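Local atomic coordinates of exopolyphosphatase (Cytophaga hutchinsonii, PDB entry 3MDQ), a protein that probably hydrolyses inorganic polyphosphate from its chain ends, releasing orthophosphate. Residues 39-47 with 163-171. Numbering follows the deposited sequence.
Sequences GLGKGGITK and GQRLIDRFH. With SO4 (sulfate ion), chain G.
I45 lies across R165 at about a right angle. CG1 of I45 sits 3.6 Å above the guanidinium plane of R165, over its centre, and I45 CD1 reaches NE of R165 at 3.8 Å. CG1 of I45 is anti to the backbone N (chi1 -163°), which carries this branch to the arginine and turns I45 CG2 to Q164, where it meets Q164 CG at 3.8 Å. The methyl of T46 adds a second packing contact: T46 CG2 is 3.6 Å from R165 O and also rests against CB of D168.

Polar links run through water. OD2 of D168 accepts from two waters, 2.8 and 2.7 Å away, which accept from the backbone N of G43 and T46. A third water is held by Q164 OE1 and, weakly, by G41 N. Within the helix, Q164 NE2 gives a weak bond to D168 OD1.

The charge of R165 is met outside the two segments: NH2 makes a salt bridge with E160 and bonds S87, and NE bonds the carbonyl of G141. A leucine in place of R165 would probably leave E160 without its charged mate and I45 without the flat surface under CG1.

H171 NE2 bonds sulfate O2 (2.7 Å, 166°).

The contact joins the loop between strand 27-37 and helix 52-71 to helix 163-169, which follows strand 153-159. It thus spans the two lobes of the actin-like fold, each on its own mixed sheet; in this family the active site probably lies in the cleft between them. Helix 83-87 packs on I45, and helix 267-286 on Q164 and K42.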
ATOM      1  N   GLY A  39      12.229  -4.666   2.398  1.00 10.20           N
ATOM      2  CA  GLY A  39      13.058  -3.503   2.135  1.00 12.17           C
ATOM      3  C   GLY A  39      13.727  -3.550   0.790  1.00 12.64           C
ATOM      4  O   GLY A  39      14.913  -3.316   0.686  1.00 12.56           O
ATOM      5  N   LEU A  40      12.935  -3.785  -0.241  1.00 11.94           N
ATOM      6  CA  LEU A  40      13.412  -3.850  -1.613  1.00 11.56           C
ATOM      7  C   LEU A  40      13.972  -2.501  -2.053  1.00 14.09           C
ATOM      8  O   LEU A  40      14.837  -2.404  -2.933  1.00 14.00           O
ATOM      9  CB  LEU A  40      12.263  -4.336  -2.522  1.00 13.69           C
ATOM     10  CG  LEU A  40      12.608  -5.054  -3.783  1.00 17.54           C
ATOM     11  CD1 LEU A  40      13.562  -6.248  -3.536  1.00 11.14           C
ATOM     12  CD2 LEU A  40      11.291  -5.430  -4.467  1.00 14.63           C
ATOM     13  N   GLY A  41      13.451  -1.424  -1.479  1.00 11.14           N
ATOM     14  CA  GLY A  41      13.865  -0.076  -1.896  1.00 12.19           C
ATOM     15  C   GLY A  41      15.106   0.434  -1.176  1.00 14.50           C
ATOM     16  O   GLY A  41      15.821   1.316  -1.667  1.00 13.11           O
ATOM     17  N   LYS A  42      15.394  -0.163  -0.026  1.00 13.63           N
ATOM     18  CA  LYS A  42      16.464   0.294   0.848  1.00 13.75           C
ATOM     19  C   LYS A  42      17.798   0.294   0.129  1.00 14.61           C
ATOM     20  O   LYS A  42      18.202  -0.709  -0.467  1.00 13.87           O
ATOM     21  CB  LYS A  42      16.512  -0.567   2.118  1.00 16.55           C
ATOM     22  CG  LYS A  42      17.625  -0.169   3.091  1.00 25.26           C
ATOM     23  CD  LYS A  42      17.720  -1.136   4.284  1.00 31.79           C
ATOM     24  CE  LYS A  42      16.663  -0.891   5.315  1.00 41.59           C
ATOM     25  NZ  LYS A  42      16.678  -1.969   6.351  1.00 52.32           N
ATOM     26  N   GLY A  43      18.500   1.413   0.191  1.00 13.58           N
ATOM     27  CA  GLY A  43      19.836   1.515  -0.391  1.00 14.05           C
ATOM     28  C   GLY A  43      19.871   1.693  -1.906  1.00 13.42           C
ATOM     29  O   GLY A  43      20.973   1.856  -2.478  1.00 13.06           O
ATOM     30  N   GLY A  44      18.717   1.666  -2.581  1.00 11.76           N
ATOM     31  CA  GLY A  44      18.718   1.771  -4.039  1.00 12.26           C
ATOM     32  C   GLY A  44      17.628   2.497  -4.798  1.00 11.08           C
ATOM     33  O   GLY A  44      17.880   2.997  -5.889  1.00 11.14           O
ATOM     34  N   ILE A  45      16.427   2.585  -4.235  1.00 11.27           N
ATOM     35  CA  ILE A  45      15.304   3.007  -5.021  1.00 11.19           C
ATOM     36  C   ILE A  45      15.464   4.370  -5.652  1.00 11.22           C
ATOM     37  O   ILE A  45      15.100   4.507  -6.818  1.00 12.92           O
ATOM     38  CB  ILE A  45      13.974   2.841  -4.259  1.00 12.84           C
ATOM     39  CG1 ILE A  45      12.798   2.896  -5.250  1.00 11.79           C
ATOM     40  CG2 ILE A  45      13.883   3.787  -3.033  1.00 12.66           C
ATOM     41  CD1 ILE A  45      11.444   2.458  -4.639  1.00 13.40           C
ATOM     42  N   THR A  46      15.979   5.368  -4.919  1.00 11.88           N
ATOM     43  CA  THR A  46      16.066   6.713  -5.515  1.00 11.57           C
ATOM     44  C   THR A  46      17.216   6.830  -6.511  1.00 13.78           C
ATOM     45  O   THR A  46      17.293   7.826  -7.230  1.00 13.93           O
ATOM     46  CB  THR A  46      16.199   7.840  -4.455  1.00 12.63           C
ATOM     47  OG1 THR A  46      17.395   7.660  -3.728  1.00 14.95           O
ATOM     48  CG2 THR A  46      15.003   7.800  -3.504  1.00 13.48           C
ATOM     49  N   LYS A  47      18.059   5.792  -6.596  1.00 14.40           N
ATOM     50  CA  LYS A  47      19.166   5.779  -7.536  1.00 13.59           C
ATOM     51  C   LYS A  47      18.885   4.821  -8.677  1.00 14.21           C
ATOM     52  O   LYS A  47      19.710   4.680  -9.571  1.00 15.60           O
ATOM     53  CB  LYS A  47      20.478   5.415  -6.829  1.00 15.97           C
ATOM     54  CG  LYS A  47      20.944   6.435  -5.769  1.00 20.52           C
ATOM     55  CD  LYS A  47      21.178   7.802  -6.389  1.00 28.58           C
ATOM     56  CE  LYS A  47      21.664   8.848  -5.368  1.00 38.18           C
ATOM     57  NZ  LYS A  47      21.937  10.132  -6.087  1.00 40.18           N
ATOM     58  N   GLY A 163       7.045   6.338   0.521  1.00 10.73           N
ATOM     59  CA  GLY A 163       7.773   6.870   1.675  1.00 11.89           C
ATOM     60  C   GLY A 163       9.250   6.608   1.679  1.00 11.89           C
ATOM     61  O   GLY A 163       9.989   7.431   2.179  1.00 11.19           O
ATOM     62  N   GLN A 164       9.678   5.453   1.183  1.00 11.32           N
ATOM     63  CA  GLN A 164      11.130   5.183   1.112  1.00 12.20           C
ATOM     64  C   GLN A 164      11.810   6.187   0.191  1.00 11.54           C
ATOM     65  O   GLN A 164      12.910   6.671   0.493  1.00 10.99           O
ATOM     66  CB  GLN A 164      11.391   3.737   0.644  1.00 12.86           C
ATOM     67  CG  GLN A 164      12.880   3.348   0.564  1.00 15.33           C
ATOM     68  CD  GLN A 164      13.476   3.177   1.944  1.00 15.95           C
ATOM     69  OE1 GLN A 164      13.175   2.191   2.615  1.00 21.72           O
ATOM     70  NE2 GLN A 164      14.262   4.152   2.397  1.00 17.91           N
ATOM     71  N   ARG A 165      11.169   6.506  -0.935  1.00 10.61           N
ATOM     72  CA  ARG A 165      11.724   7.523  -1.829  1.00  9.91           C
ATOM     73  C   ARG A 165      11.787   8.874  -1.159  1.00 11.05           C
ATOM     74  O   ARG A 165      12.793   9.555  -1.285  1.00 11.20           O
ATOM     75  CB  ARG A 165      10.899   7.652  -3.111  1.00 11.53           C
ATOM     76  CG  ARG A 165      10.865   6.411  -3.970  1.00 11.16           C
ATOM     77  CD  ARG A 165      10.086   6.759  -5.276  1.00 12.15           C
ATOM     78  NE  ARG A 165       9.922   5.611  -6.142  1.00 13.92           N
ATOM     79  CZ  ARG A 165      10.761   5.282  -7.130  1.00 18.23           C
ATOM     80  NH1 ARG A 165      11.860   5.992  -7.348  1.00 17.45           N
ATOM     81  NH2 ARG A 165      10.494   4.235  -7.885  1.00 20.18           N
ATOM     82  N   LEU A 166      10.738   9.260  -0.444  1.00  9.86           N
ATOM     83  CA  LEU A 166      10.675  10.577   0.187  1.00  9.15           C
ATOM     84  C   LEU A 166      11.773  10.730   1.221  1.00  9.60           C
ATOM     85  O   LEU A 166      12.477  11.754   1.200  1.00 10.03           O
ATOM     86  CB  LEU A 166       9.328  10.824   0.832  1.00  9.64           C
ATOM     87  CG  LEU A 166       8.132  10.891  -0.131  1.00 10.49           C
ATOM     88  CD1 LEU A 166       6.857  11.129   0.656  1.00 12.16           C
ATOM     89  CD2 LEU A 166       8.330  11.916  -1.270  1.00 13.36           C
ATOM     90  N   ILE A 167      11.977   9.737   2.104  1.00  9.16           N
ATOM     91  CA  ILE A 167      12.960   9.884   3.168  1.00  9.62           C
ATOM     92  C   ILE A 167      14.400   9.744   2.638  1.00 11.39           C
ATOM     93  O   ILE A 167      15.350  10.168   3.304  1.00 12.35           O
ATOM     94  CB  ILE A 167      12.738   8.943   4.365  1.00  9.83           C
ATOM     95  CG1 ILE A 167      12.904   7.468   3.997  1.00 10.38           C
ATOM     96  CG2 ILE A 167      11.345   9.209   4.993  1.00 11.87           C
ATOM     97  CD1 ILE A 167      12.690   6.547   5.119  1.00 14.01           C
ATOM     98  N   ASP A 168      14.586   9.147   1.464  1.00 10.18           N
ATOM     99  CA  ASP A 168      15.919   9.039   0.879  1.00 11.98           C
ATOM    100  C   ASP A 168      16.284  10.233   0.050  1.00 11.73           C
ATOM    101  O   ASP A 168      17.470  10.577  -0.037  1.00 12.85           O
ATOM    102  CB  ASP A 168      16.020   7.776   0.005  1.00 13.41           C
ATOM    103  CG  ASP A 168      16.089   6.512   0.818  1.00 18.94           C
ATOM    104  OD1 ASP A 168      16.153   6.561   2.067  1.00 21.19           O
ATOM    105  OD2 ASP A 168      16.124   5.442   0.172  1.00 18.29           O
ATOM    106  N   ARG A 169      15.306  10.860  -0.596  1.00 11.57           N
ATOM    107  CA  ARG A 169      15.591  11.982  -1.471  1.00 14.79           C
ATOM    108  C   ARG A 169      15.685  13.285  -0.723  1.00 13.38           C
ATOM    109  O   ARG A 169      16.403  14.197  -1.186  1.00 14.49           O
ATOM    110  CB  ARG A 169      14.567  12.068  -2.596  1.00 17.03           C
ATOM    111  CG  ARG A 169      13.259  12.554  -2.231  1.00 24.05           C
ATOM    112  CD  ARG A 169      12.188  12.097  -3.300  1.00 33.39           C
ATOM    113  NE  ARG A 169      12.724  12.109  -4.670  1.00 34.93           N
ATOM    114  CZ  ARG A 169      12.849  13.192  -5.421  1.00 41.13           C
ATOM    115  NH1 ARG A 169      12.475  14.376  -4.945  1.00 46.16           N
ATOM    116  NH2 ARG A 169      13.361  13.101  -6.655  1.00 33.61           N
ATOM    117  N   PHE A 170      15.005  13.359   0.429  1.00 12.46           N
ATOM    118  CA  PHE A 170      14.984  14.538   1.270  1.00 12.80           C
ATOM    119  C   PHE A 170      15.562  14.159   2.644  1.00 19.74           C
ATOM    120  O   PHE A 170      15.475  12.998   3.066  1.00 19.91           O
ATOM    121  CB  PHE A 170      13.582  15.056   1.444  1.00 14.87           C
ATOM    122  CG  PHE A 170      12.890  15.449   0.159  1.00 15.17           C
ATOM    123  CD1 PHE A 170      13.369  16.516  -0.592  1.00 17.68           C
ATOM    124  CD2 PHE A 170      11.801  14.791  -0.290  1.00 14.85           C
ATOM    125  CE1 PHE A 170      12.730  16.897  -1.776  1.00 15.04           C
ATOM    126  CE2 PHE A 170      11.194  15.151  -1.508  1.00 19.55           C
ATOM    127  CZ  PHE A 170      11.649  16.233  -2.208  1.00 15.99           C
ATOM    128  N   HIS A 171      16.186  15.121   3.301  1.00 15.27           N
ATOM    129  CA  HIS A 171      16.620  14.946   4.692  1.00 14.51           C
ATOM    130  C   HIS A 171      15.539  15.487   5.620  1.00 14.28           C
ATOM    131  O   HIS A 171      15.443  16.711   5.869  1.00 15.59           O
ATOM    132  CB  HIS A 171      17.928  15.648   4.951  1.00 16.33           C
ATOM    133  CG  HIS A 171      18.407  15.508   6.364  1.00 21.38           C
ATOM    134  ND1 HIS A 171      19.385  16.319   6.908  1.00 30.69           N
ATOM    135  CD2 HIS A 171      18.017  14.672   7.356  1.00 29.92           C
ATOM    136  CE1 HIS A 171      19.592  15.965   8.165  1.00 30.71           C
ATOM    137  NE2 HIS A 171      18.771  14.974   8.464  1.00 26.38           N
TER
HETATM  138  S   SO4 G 320      18.584  14.554  12.163  0.70 21.55           S
HETATM  139  O1  SO4 G 320      19.543  15.579  11.727  0.70 23.12           O
HETATM  140  O2  SO4 G 320      18.201  13.871  10.911  0.70 27.95           O
HETATM  141  O3  SO4 G 320      17.524  15.143  12.912  0.70 16.03           O
HETATM  142  O4  SO4 G 320      19.244  13.579  13.038  0.70 29.15           O
HETATM  143  O   HOH W   1      12.429  -0.260   1.153  1.00 12.71           O
HETATM  144  O   HOH W   2      17.690   3.646   1.618  1.00 19.20           O
HETATM  145  O   HOH W   3      17.276   5.387  -2.262  1.00 18.96           O